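Local structure of metagenomic carboxyl esterase MGS0156 (Uncultured organism, 5D8M) at residues T178-S183 against R333-D338; M304-S307 against L312-S315; V164-V169 against R227-R232. The protein probably hydrolyses carboxylic ester bonds, as an esterase of the alpha/beta-hydrolase type. One frame throughout, in Å; residues are numbered along the deposited sequence.

Contact 1: residues T178-S183 against R333-D338; sequences TAAVVS and RYVEED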
ATOM      1  N   THR A 178      10.633  -7.689 -13.022  1.00 19.94           N
ATOM      2  CA  THR A 178      10.351  -6.766 -11.921  1.00 18.17           C
ATOM      3  C   THR A 178      11.557  -6.601 -11.001  1.00 19.33           C
ATOM      4  O   THR A 178      12.095  -7.600 -10.519  1.00 21.67           O
ATOM      5  CB  THR A 178       9.141  -7.268 -11.096  1.00 19.98           C
ATOM      6  OG1 THR A 178       7.988  -7.347 -11.947  1.00 20.68           O
ATOM      7  CG2 THR A 178       8.836  -6.336  -9.913  1.00 18.73           C
ATOM      8  N   ALA A 179      11.961  -5.364 -10.722  1.00 16.75           N
ATOM      9  CA  ALA A 179      13.055  -5.141  -9.770  1.00 19.58           C
ATOM     10  C   ALA A 179      12.587  -5.093  -8.301  1.00 17.15           C
ATOM     11  O   ALA A 179      13.279  -5.575  -7.400  1.00 14.31           O
ATOM     12  CB  ALA A 179      13.801  -3.875 -10.105  1.00 19.37           C
ATOM     13  N   ALA A 180      11.428  -4.510  -8.059  1.00 15.06           N
ATOM     14  CA  ALA A 180      11.027  -4.246  -6.682  1.00 16.03           C
ATOM     15  C   ALA A 180       9.531  -4.103  -6.535  1.00 15.15           C
ATOM     16  O   ALA A 180       8.843  -3.677  -7.479  1.00 14.48           O
ATOM     17  CB  ALA A 180      11.723  -2.982  -6.170  1.00 17.25           C
ATOM     18  N   VAL A 181       9.029  -4.477  -5.354  1.00 13.79           N
ATOM     19  CA  VAL A 181       7.650  -4.181  -4.959  1.00 10.05           C
ATOM     20  C   VAL A 181       7.641  -3.420  -3.670  1.00  8.81           C
ATOM     21  O   VAL A 181       8.190  -3.889  -2.684  1.00 11.40           O
ATOM     22  CB  VAL A 181       6.809  -5.440  -4.733  1.00 10.28           C
ATOM     23  CG1 VAL A 181       5.394  -5.042  -4.267  1.00 13.74           C
ATOM     24  CG2 VAL A 181       6.773  -6.296  -6.009  1.00 10.03           C
ATOM     25  N   VAL A 182       6.991  -2.262  -3.672  1.00 10.02           N
ATOM     26  CA  VAL A 182       6.797  -1.491  -2.466  1.00  9.04           C
ATOM     27  C   VAL A 182       5.335  -1.539  -2.084  1.00 13.27           C
ATOM     28  O   VAL A 182       4.461  -1.208  -2.883  1.00 14.75           O
ATOM     29  CB  VAL A 182       7.210  -0.027  -2.657  1.00 13.18           C
ATOM     30  CG1 VAL A 182       7.016   0.724  -1.343  1.00 12.24           C
ATOM     31  CG2 VAL A 182       8.666   0.037  -3.126  1.00 10.19           C
ATOM     32  N   SER A 183       5.077  -1.981  -0.868  1.00  9.69           N
ATOM     33  CA  SER A 183       3.742  -2.030  -0.318  1.00 11.32           C
ATOM     34  C   SER A 183       3.482  -0.791   0.549  1.00  7.90           C
ATOM     35  O   SER A 183       4.232  -0.534   1.501  1.00  9.78           O
ATOM     36  CB  SER A 183       3.607  -3.323   0.528  1.00 14.47           C
ATOM     37  OG  SER A 183       2.284  -3.511   0.987  1.00 23.87           O
ATOM     38  N   ARG A 333      13.628   7.120  -4.181  1.00 15.02           N
ATOM     39  CA  ARG A 333      15.040   7.345  -3.902  1.00 18.06           C
ATOM     40  C   ARG A 333      15.635   6.241  -3.029  1.00 16.20           C
ATOM     41  O   ARG A 333      16.791   5.860  -3.231  1.00 13.31           O
ATOM     42  CB  ARG A 333      15.257   8.717  -3.243  1.00 13.25           C
ATOM     43  CG  ARG A 333      14.963   9.891  -4.197  1.00 13.46           C
ATOM     44  CD  ARG A 333      15.631  11.147  -3.703  1.00 18.15           C
ATOM     45  NE  ARG A 333      15.175  12.356  -4.382  1.00 18.16           N
ATOM     46  CZ  ARG A 333      15.724  12.855  -5.483  1.00 19.95           C
ATOM     47  NH1 ARG A 333      16.760  12.245  -6.072  1.00 18.32           N
ATOM     48  NH2 ARG A 333      15.235  13.975  -5.990  1.00 17.71           N
ATOM     49  N   TYR A 334      14.856   5.728  -2.072  1.00 11.55           N
ATOM     50  CA  TYR A 334      15.327   4.627  -1.211  1.00 13.77           C
ATOM     51  C   TYR A 334      15.566   3.386  -2.066  1.00 14.00           C
ATOM     52  O   TYR A 334      16.612   2.735  -1.964  1.00 13.58           O
ATOM     53  CB  TYR A 334      14.319   4.295  -0.078  1.00 12.90           C
ATOM     54  CG  TYR A 334      14.855   3.257   0.893  1.00 15.18           C
ATOM     55  CD1 TYR A 334      14.898   1.899   0.549  1.00 12.20           C
ATOM     56  CD2 TYR A 334      15.332   3.628   2.147  1.00 14.35           C
ATOM     57  CE1 TYR A 334      15.411   0.951   1.421  1.00 15.40           C
ATOM     58  CE2 TYR A 334      15.841   2.671   3.027  1.00 16.64           C
ATOM     59  CZ  TYR A 334      15.877   1.340   2.652  1.00 15.02           C
ATOM     60  OH  TYR A 334      16.398   0.397   3.501  1.00 15.94           O
ATOM     61  N   VAL A 335      14.595   3.048  -2.910  1.00 11.43           N
ATOM     62  CA  VAL A 335      14.712   1.823  -3.706  1.00 11.93           C
ATOM     63  C   VAL A 335      15.841   1.936  -4.731  1.00 15.94           C
ATOM     64  O   VAL A 335      16.656   1.008  -4.875  1.00 17.40           O
ATOM     65  CB  VAL A 335      13.371   1.472  -4.412  1.00 14.55           C
ATOM     66  CG1 VAL A 335      13.536   0.240  -5.300  1.00 12.18           C
ATOM     67  CG2 VAL A 335      12.296   1.212  -3.368  1.00 12.71           C
ATOM     68  N   GLU A 336      15.939   3.078  -5.411  1.00 14.26           N
ATOM     69  CA  GLU A 336      17.064   3.282  -6.331  1.00 15.25           C
ATOM     70  C   GLU A 336      18.407   3.134  -5.613  1.00 17.62           C
ATOM     71  O   GLU A 336      19.339   2.504  -6.124  1.00 19.39           O
ATOM     72  CB  GLU A 336      17.006   4.651  -7.005  1.00 14.51           C
ATOM     73  CG  GLU A 336      18.241   4.894  -7.905  1.00 16.08           C
ATOM     74  CD  GLU A 336      18.230   6.248  -8.590  1.00 22.54           C
ATOM     75  OE1 GLU A 336      17.138   6.866  -8.711  1.00 22.00           O
ATOM     76  OE2 GLU A 336      19.316   6.685  -9.022  1.00 22.95           O
ATOM     77  N   GLU A 337      18.504   3.708  -4.422  1.00 17.06           N
ATOM     78  CA  GLU A 337      19.716   3.577  -3.627  1.00 18.17           C
ATOM     79  C   GLU A 337      19.943   2.120  -3.222  1.00 21.56           C
ATOM     80  O   GLU A 337      21.066   1.617  -3.293  1.00 18.77           O
ATOM     81  CB  GLU A 337      19.644   4.466  -2.384  1.00 22.06           C
ATOM     82  CG  GLU A 337      20.880   4.388  -1.469  1.00 25.69           C
ATOM     83  CD  GLU A 337      20.801   5.355  -0.289  1.00 27.33           C
ATOM     84  OE1 GLU A 337      20.133   5.019   0.715  1.00 25.48           O
ATOM     85  OE2 GLU A 337      21.401   6.455  -0.366  1.00 27.47           O
ATOM     86  N   ASP A 338      18.873   1.443  -2.811  1.00 17.89           N
ATOM     87  CA  ASP A 338      19.002   0.059  -2.351  1.00 21.57           C
ATOM     88  C   ASP A 338      19.349  -0.885  -3.506  1.00 23.41           C
ATOM     89  O   ASP A 338      20.131  -1.820  -3.341  1.00 22.97           O
ATOM     90  CB  ASP A 338      17.715  -0.401  -1.650  1.00 19.00           C
ATOM     91  CG  ASP A 338      17.884  -1.733  -0.948  1.00 22.99           C
ATOM     92  OD1 ASP A 338      18.688  -1.786   0.001  1.00 24.84           O
ATOM     93  OD2 ASP A 338      17.237  -2.721  -1.352  1.00 23.87           O
TER

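Contact 2: residues M304-S307 against L312-S315; sequences MPFS and LLTS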
HETATM    1  N   MSE A 304      -4.172   7.995  -1.373  1.00 11.51           N
HETATM    2  CA  MSE A 304      -5.295   8.350  -2.241  1.00 13.72           C
HETATM    3  C   MSE A 304      -5.777   9.756  -1.935  1.00 13.39           C
HETATM    4  O   MSE A 304      -6.458   9.961  -0.921  1.00 14.85           O
HETATM    5  CB  MSE A 304      -6.471   7.360  -2.059  1.00 18.19           C
HETATM    6  CG  MSE A 304      -6.202   5.965  -2.597  1.00 23.32           C
HETATM    7 SE   MSE A 304      -6.541   5.868  -4.505  0.64 26.68          SE
HETATM    8  CE  MSE A 304      -8.491   5.898  -4.532  1.00 19.95           C
ATOM      9  N   PRO A 305      -5.454  10.725  -2.811  1.00 14.21           N
ATOM     10  CA  PRO A 305      -5.909  12.097  -2.619  1.00 12.87           C
ATOM     11  C   PRO A 305      -7.394  12.269  -2.971  1.00 19.46           C
ATOM     12  O   PRO A 305      -7.836  11.824  -4.030  1.00 18.45           O
ATOM     13  CB  PRO A 305      -5.030  12.901  -3.592  1.00 13.08           C
ATOM     14  CG  PRO A 305      -4.706  11.917  -4.701  1.00 13.01           C
ATOM     15  CD  PRO A 305      -4.598  10.577  -4.012  1.00 13.67           C
ATOM     16  N   PHE A 306      -8.141  12.920  -2.081  1.00 17.17           N
ATOM     17  CA  PHE A 306      -9.508  13.338  -2.351  1.00 22.95           C
ATOM     18  C   PHE A 306      -9.560  14.854  -2.176  1.00 31.39           C
ATOM     19  O   PHE A 306      -9.287  15.354  -1.085  1.00 37.57           O
ATOM     20  CB  PHE A 306     -10.510  12.670  -1.388  1.00 22.21           C
ATOM     21  CG  PHE A 306     -10.706  11.198  -1.615  1.00 19.89           C
ATOM     22  CD1 PHE A 306      -9.821  10.281  -1.093  1.00 15.62           C
ATOM     23  CD2 PHE A 306     -11.811  10.735  -2.328  1.00 20.30           C
ATOM     24  CE1 PHE A 306     -10.006   8.919  -1.304  1.00 12.36           C
ATOM     25  CE2 PHE A 306     -12.006   9.381  -2.533  1.00 18.27           C
ATOM     26  CZ  PHE A 306     -11.086   8.474  -2.031  1.00 13.46           C
ATOM     27  N   SER A 307      -9.926  15.596  -3.210  1.00 41.39           N
ATOM     28  CA  SER A 307      -9.965  17.053  -3.053  1.00 53.54           C
ATOM     29  C   SER A 307     -11.173  17.750  -3.686  1.00 58.84           C
ATOM     30  O   SER A 307     -11.369  18.954  -3.494  1.00 59.38           O
ATOM     31  CB  SER A 307      -8.674  17.654  -3.610  1.00 61.21           C
ATOM     32  OG  SER A 307      -8.198  16.900  -4.713  1.00 65.26           O
ATOM     33  N   LEU A 312     -19.949  14.833  -0.691  1.00 32.28           N
ATOM     34  CA  LEU A 312     -20.228  14.166   0.566  1.00 32.69           C
ATOM     35  C   LEU A 312     -19.089  13.193   0.856  1.00 31.23           C
ATOM     36  O   LEU A 312     -18.646  13.047   1.991  1.00 28.56           O
ATOM     37  CB  LEU A 312     -21.564  13.445   0.507  1.00 42.72           C
ATOM     38  CG  LEU A 312     -22.127  12.924   1.831  1.00 48.81           C
ATOM     39  CD1 LEU A 312     -22.009  13.974   2.936  1.00 51.95           C
ATOM     40  CD2 LEU A 312     -23.581  12.565   1.622  1.00 49.51           C
ATOM     41  N   LEU A 313     -18.607  12.555  -0.202  1.00 30.01           N
ATOM     42  CA  LEU A 313     -17.510  11.613  -0.113  1.00 29.22           C
ATOM     43  C   LEU A 313     -16.262  12.297   0.393  1.00 27.72           C
ATOM     44  O   LEU A 313     -15.621  11.817   1.334  1.00 24.55           O
ATOM     45  CB  LEU A 313     -17.246  10.984  -1.482  1.00 32.47           C
ATOM     46  CG  LEU A 313     -16.131   9.957  -1.572  1.00 31.69           C
ATOM     47  CD1 LEU A 313     -16.401   8.831  -0.592  1.00 34.03           C
ATOM     48  CD2 LEU A 313     -16.061   9.437  -3.004  1.00 32.08           C
ATOM     49  N   THR A 314     -15.913  13.418  -0.237  1.00 24.49           N
ATOM     50  CA  THR A 314     -14.713  14.152   0.151  1.00 25.72           C
ATOM     51  C   THR A 314     -14.821  14.649   1.586  1.00 25.00           C
ATOM     52  O   THR A 314     -13.848  14.628   2.330  1.00 25.30           O
ATOM     53  CB  THR A 314     -14.446  15.345  -0.775  1.00 33.89           C
ATOM     54  OG1 THR A 314     -14.145  14.861  -2.091  1.00 36.59           O
ATOM     55  CG2 THR A 314     -13.261  16.174  -0.257  1.00 32.83           C
ATOM     56  N   SER A 315     -16.020  15.058   1.980  1.00 22.15           N
ATOM     57  CA  SER A 315     -16.228  15.582   3.314  1.00 28.33           C
ATOM     58  C   SER A 315     -16.049  14.534   4.413  1.00 25.75           C
ATOM     59  O   SER A 315     -15.528  14.854   5.470  1.00 26.07           O
ATOM     60  CB  SER A 315     -17.615  16.200   3.413  1.00 32.60           C
ATOM     61  OG  SER A 315     -17.679  17.372   2.619  1.00 38.54           O
TER

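Contact 3: residues V164-V169 against R227-R232; sequences VLEALV and RAYRLR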
ATOM      1  N   VAL A 164      -0.453  -7.663  -6.898  1.00 11.46           N
ATOM      2  CA  VAL A 164       0.885  -7.750  -7.498  1.00  8.01           C
ATOM      3  C   VAL A 164       1.637  -9.008  -7.041  1.00 11.91           C
ATOM      4  O   VAL A 164       2.239  -9.699  -7.867  1.00 13.94           O
ATOM      5  CB  VAL A 164       1.726  -6.475  -7.191  1.00 10.12           C
ATOM      6  CG1 VAL A 164       3.198  -6.671  -7.554  1.00  8.18           C
ATOM      7  CG2 VAL A 164       1.178  -5.276  -7.981  1.00  9.65           C
ATOM      8  N   LEU A 165       1.584  -9.334  -5.747  1.00 10.50           N
ATOM      9  CA  LEU A 165       2.258 -10.550  -5.269  1.00 13.08           C
ATOM     10  C   LEU A 165       1.696 -11.805  -5.955  1.00 12.90           C
ATOM     11  O   LEU A 165       2.447 -12.711  -6.320  1.00 13.85           O
ATOM     12  CB  LEU A 165       2.128 -10.690  -3.740  1.00 14.05           C
ATOM     13  CG  LEU A 165       2.881  -9.654  -2.891  1.00 17.42           C
ATOM     14  CD1 LEU A 165       2.857  -9.997  -1.370  1.00 16.04           C
ATOM     15  CD2 LEU A 165       4.327  -9.453  -3.396  1.00 13.15           C
ATOM     16  N   GLU A 166       0.381 -11.869  -6.122  1.00 10.36           N
ATOM     17  CA  GLU A 166      -0.195 -13.016  -6.805  1.00 14.41           C
ATOM     18  C   GLU A 166       0.274 -13.062  -8.258  1.00 13.01           C
ATOM     19  O   GLU A 166       0.514 -14.135  -8.802  1.00 15.25           O
ATOM     20  CB  GLU A 166      -1.729 -12.990  -6.727  1.00 17.58           C
ATOM     21  CG  GLU A 166      -2.224 -13.124  -5.260  1.00 22.35           C
ATOM     22  CD  GLU A 166      -3.577 -13.832  -5.087  1.00 26.29           C
ATOM     23  OE1 GLU A 166      -4.222 -14.233  -6.089  1.00 29.71           O
ATOM     24  OE2 GLU A 166      -3.989 -13.990  -3.916  1.00 25.87           O
ATOM     25  N   ALA A 167       0.413 -11.893  -8.876  1.00 10.93           N
ATOM     26  CA  ALA A 167       0.925 -11.824 -10.247  1.00 12.38           C
ATOM     27  C   ALA A 167       2.370 -12.351 -10.316  1.00 12.10           C
ATOM     28  O   ALA A 167       2.717 -13.148 -11.185  1.00 13.45           O
ATOM     29  CB  ALA A 167       0.842 -10.389 -10.766  1.00 11.09           C
ATOM     30  N   LEU A 168       3.208 -11.926  -9.381  1.00 14.11           N
ATOM     31  CA  LEU A 168       4.628 -12.344  -9.379  1.00 16.59           C
ATOM     32  C   LEU A 168       4.761 -13.848  -9.196  1.00 16.52           C
ATOM     33  O   LEU A 168       5.613 -14.490  -9.780  1.00 14.67           O
ATOM     34  CB  LEU A 168       5.395 -11.603  -8.276  1.00 19.01           C
ATOM     35  CG  LEU A 168       5.520 -10.107  -8.571  1.00 22.82           C
ATOM     36  CD1 LEU A 168       6.175  -9.401  -7.429  1.00 23.05           C
ATOM     37  CD2 LEU A 168       6.356  -9.915  -9.836  1.00 24.72           C
ATOM     38  N   VAL A 169       3.881 -14.412  -8.388  1.00 16.29           N
ATOM     39  CA  VAL A 169       3.858 -15.844  -8.184  1.00 18.27           C
ATOM     40  C   VAL A 169       3.306 -16.590  -9.392  1.00 19.57           C
ATOM     41  O   VAL A 169       3.759 -17.685  -9.710  1.00 22.04           O
ATOM     42  CB  VAL A 169       3.033 -16.203  -6.929  1.00 18.06           C
ATOM     43  CG1 VAL A 169       2.773 -17.704  -6.866  1.00 23.54           C
ATOM     44  CG2 VAL A 169       3.776 -15.739  -5.674  1.00 16.56           C
ATOM     45  N   ARG A 227      -8.165 -13.079   5.937  1.00 17.95           N
ATOM     46  CA  ARG A 227      -6.929 -13.427   6.599  1.00 17.42           C
ATOM     47  C   ARG A 227      -6.525 -14.891   6.313  1.00 17.69           C
ATOM     48  O   ARG A 227      -5.380 -15.160   5.965  1.00 18.14           O
ATOM     49  CB  ARG A 227      -7.071 -13.186   8.110  1.00 18.99           C
ATOM     50  CG  ARG A 227      -5.928 -13.736   8.925  1.00 27.40           C
ATOM     51  CD  ARG A 227      -6.084 -13.376  10.404  1.00 30.45           C
ATOM     52  NE  ARG A 227      -5.772 -11.972  10.636  1.00 31.64           N
ATOM     53  CZ  ARG A 227      -5.802 -11.392  11.825  1.00 34.47           C
ATOM     54  NH1 ARG A 227      -6.149 -12.097  12.887  1.00 38.44           N
ATOM     55  NH2 ARG A 227      -5.488 -10.108  11.948  1.00 36.99           N
ATOM     56  N   ALA A 228      -7.471 -15.818   6.446  1.00 19.62           N
ATOM     57  CA  ALA A 228      -7.209 -17.228   6.173  1.00 20.53           C
ATOM     58  C   ALA A 228      -6.653 -17.422   4.750  1.00 22.98           C
ATOM     59  O   ALA A 228      -5.660 -18.103   4.533  1.00 19.02           O
ATOM     60  CB  ALA A 228      -8.475 -18.044   6.370  1.00 23.35           C
ATOM     61  N   TYR A 229      -7.278 -16.777   3.783  1.00 19.47           N
ATOM     62  CA  TYR A 229      -6.827 -16.888   2.410  1.00 18.03           C
ATOM     63  C   TYR A 229      -5.420 -16.317   2.195  1.00 17.50           C
ATOM     64  O   TYR A 229      -4.558 -16.948   1.583  1.00 16.33           O
ATOM     65  CB  TYR A 229      -7.818 -16.180   1.505  1.00 24.97           C
ATOM     66  CG  TYR A 229      -7.565 -16.416   0.040  1.00 29.78           C
ATOM     67  CD1 TYR A 229      -8.077 -17.544  -0.595  1.00 37.24           C
ATOM     68  CD2 TYR A 229      -6.832 -15.511  -0.709  1.00 26.65           C
ATOM     69  CE1 TYR A 229      -7.857 -17.761  -1.943  1.00 43.72           C
ATOM     70  CE2 TYR A 229      -6.610 -15.716  -2.049  1.00 34.89           C
ATOM     71  CZ  TYR A 229      -7.126 -16.836  -2.667  1.00 44.42           C
ATOM     72  OH  TYR A 229      -6.896 -17.035  -4.012  1.00 50.94           O
ATOM     73  N   ARG A 230      -5.202 -15.110   2.694  1.00 17.53           N
ATOM     74  CA  ARG A 230      -3.934 -14.416   2.529  1.00 18.11           C
ATOM     75  C   ARG A 230      -2.766 -15.113   3.267  1.00 13.87           C
ATOM     76  O   ARG A 230      -1.665 -15.163   2.741  1.00 13.59           O
ATOM     77  CB  ARG A 230      -4.076 -12.960   2.999  1.00 13.01           C
ATOM     78  CG  ARG A 230      -4.996 -12.104   2.096  1.00 13.45           C
ATOM     79  CD  ARG A 230      -4.225 -11.261   1.040  1.00 12.87           C
ATOM     80  NE  ARG A 230      -3.292 -12.058   0.243  1.00 15.21           N
ATOM     81  CZ  ARG A 230      -3.573 -12.620  -0.932  1.00 17.27           C
ATOM     82  NH1 ARG A 230      -4.764 -12.452  -1.509  1.00 17.37           N
ATOM     83  NH2 ARG A 230      -2.644 -13.309  -1.570  1.00 15.73           N
ATOM     84  N   LEU A 231      -3.013 -15.633   4.466  1.00 16.66           N
ATOM     85  CA  LEU A 231      -1.984 -16.375   5.213  1.00 20.88           C
ATOM     86  C   LEU A 231      -1.638 -17.693   4.518  1.00 20.03           C
ATOM     87  O   LEU A 231      -0.479 -18.088   4.463  1.00 20.48           O
ATOM     88  CB  LEU A 231      -2.440 -16.657   6.640  1.00 20.32           C
ATOM     89  CG  LEU A 231      -2.366 -15.427   7.550  1.00 22.10           C
ATOM     90  CD1 LEU A 231      -2.929 -15.747   8.910  1.00 23.77           C
ATOM     91  CD2 LEU A 231      -0.938 -14.919   7.659  1.00 20.36           C
ATOM     92  N   ARG A 232      -2.654 -18.354   3.982  1.00 16.97           N
ATOM     93  CA  ARG A 232      -2.463 -19.586   3.233  1.00 22.84           C
ATOM     94  C   ARG A 232      -1.619 -19.353   1.961  1.00 20.38           C
ATOM     95  O   ARG A 232      -0.764 -20.173   1.610  1.00 20.96           O
ATOM     96  CB  ARG A 232      -3.826 -20.191   2.879  1.00 26.45           C
ATOM     97  CG  ARG A 232      -3.791 -21.162   1.725  1.00 31.30           C
ATOM     98  CD  ARG A 232      -4.167 -22.535   2.148  1.00 43.23           C
ATOM     99  NE  ARG A 232      -5.569 -22.627   2.538  1.00 51.27           N
ATOM    100  CZ  ARG A 232      -6.175 -23.774   2.842  1.00 54.97           C
ATOM    101  NH1 ARG A 232      -5.499 -24.914   2.796  1.00 56.53           N
ATOM    102  NH2 ARG A 232      -7.452 -23.780   3.197  1.00 57.88           N
TER
HETATM  103  O   HOH W   1      -6.613 -15.335  -6.029  1.00 41.20           O

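Contact 1: residues T178-S183 against R333-D338
OE1 of Glu336, the residue after the Val335 that meets Ala180 and Val182, is gripped by two hydroxyls, Tyr119 OH and Ser83 OG, while Asp338 OD2 bonds to Tyr246 OH on strand 244-248. These polar ends thus find partners away from strand 178-184, and the meeting itself is made by methyl groups. Within 333-338 only Val335 touches 178-183, and it divides its two branches between two strand residues. CG1 lies anti to the backbone N (chi1 177°) and reaches Ala180, with Val335 CG1 3.8 Å from Ala180 CB. The other branch goes to Val182, with Val335 CG2 3.8 Å from Val182 CG2, and the two valines run past each other in opposite senses. Ala180 and Val335 are the nearest backbone pair, their CA atoms 7.7 Å apart. Both strand residues direct their CB atoms toward the helix, whereas Val181 between them points away and packs on helix 159-170, the alternation expected of a strand sandwiched between helix layers. Here the C-terminal helix lies on part of one face of the central parallel sheet, over strands 178-184 and 244-248. All three touching residues are buried, yet they bury just 98 Å² together. With methyls alone in contact, the attraction is dispersive and hydrophobic, and depends on shape and exclusion of water rather than on directional bonds.

Contact 2: residues M304-S307 against L312-S315
Phe306 and Leu313 meet at a slant, the leucine methyl reaching the far part of the ring, with Phe306 CE2 4.1 Å from Leu313 CD2. Two torsions bring them together: the ring is swung beside its own backbone N (chi1 -70°), and Leu313, whose CB leaves its helix at the flank, extends with CG opposite the backbone N (chi1 -179°), which carries CD2 over to the ring. Thr314 approaches the same phenylalanine nearer its backbone. Its methyl faces the peptide, with Thr314 CG2 4.1 Å from Phe306 O, and its hydroxyl is 4.3 Å away as measured from Thr314 OG1 to Phe306 CB. That hydroxyl is bonded to Lys308 O, in the short connection between the segments, which fixes the turn of the side chain. On the loop side, Asn320 takes hold of Phe306 N through OD1 and of Met304 O through ND2. The loop between strand 290-293 and helix 312-316 thus folds back on that helix; the closest CA atoms, of Phe306 and Thr314, are 5.8 Å apart. The direct contact is van der Waals, a ring and methyls with one carbonyl oxygen, at 4.1 Å or more, and direction is supplied by the bonds to Lys308 O and Asn320.

Contact 3: residues V164-V169 against R227-R232
Helix 159-170, which follows strand 151-157 of this alpha/beta-hydrolase-type sheet, is tied by the Glu166-Arg230 salt bridge to helix 227-236, which lies in the long connection between strands 178-184 and 244-248. Arg230 presents its guanidinium end-on, and both terminal nitrogens converge on one oxygen. Arg230 NH2 is 2.8 Å from Glu166 OE2, bonding at 151° to the anti lone pair. Arg230 NH1 is 3.0 Å from Glu166 OE2, and this donor is tilted 33° out of the carboxylate plane. The oxygen lies in the guanidinium plane, but the two planar groups are turned 53° from each other, so this is not the flat, two-oxygen pairing. Bends at chi2 and chi3 fold the arginine round to this position, and Ser224 O gives NH1 a second acceptor. Were Glu166 an alanine, the buried Arg230 charge would probably lose its carboxylate mate, and the bridging water its acceptor at OE1. Tyr229 comes alongside, its ring edge toward the acid, with Tyr229 CE2 3.7 Å from Glu166 OE2. The other carboxylate oxygen accepts from a water 2.6 Å from Glu166 OE1, and the same water is 2.7 Å from Tyr229 OH.

Contact 1 is wholly buried; contact 3 is buried at Glu166 and Arg230 but has an exposed Tyr229 at its edge. Strand 178-184 belongs to contact 1 and is packed on its other face by the helix of contact 3, where Val181 meets Leu168 and Val164, with Val181 CG2 3.5 Å from Leu168 CD1. Contact 2 stands apart, across the chain's centre from both and partly buried, its nearest atoms about 12 Å from contact 1 and about 14 Å from contact 3. The chemistry follows the place: methyls alone where a helix lies on the sheet, an ion pair with a bridging water between two helices, and a ring with methyls, framed by polar bonds, in the peripheral loop.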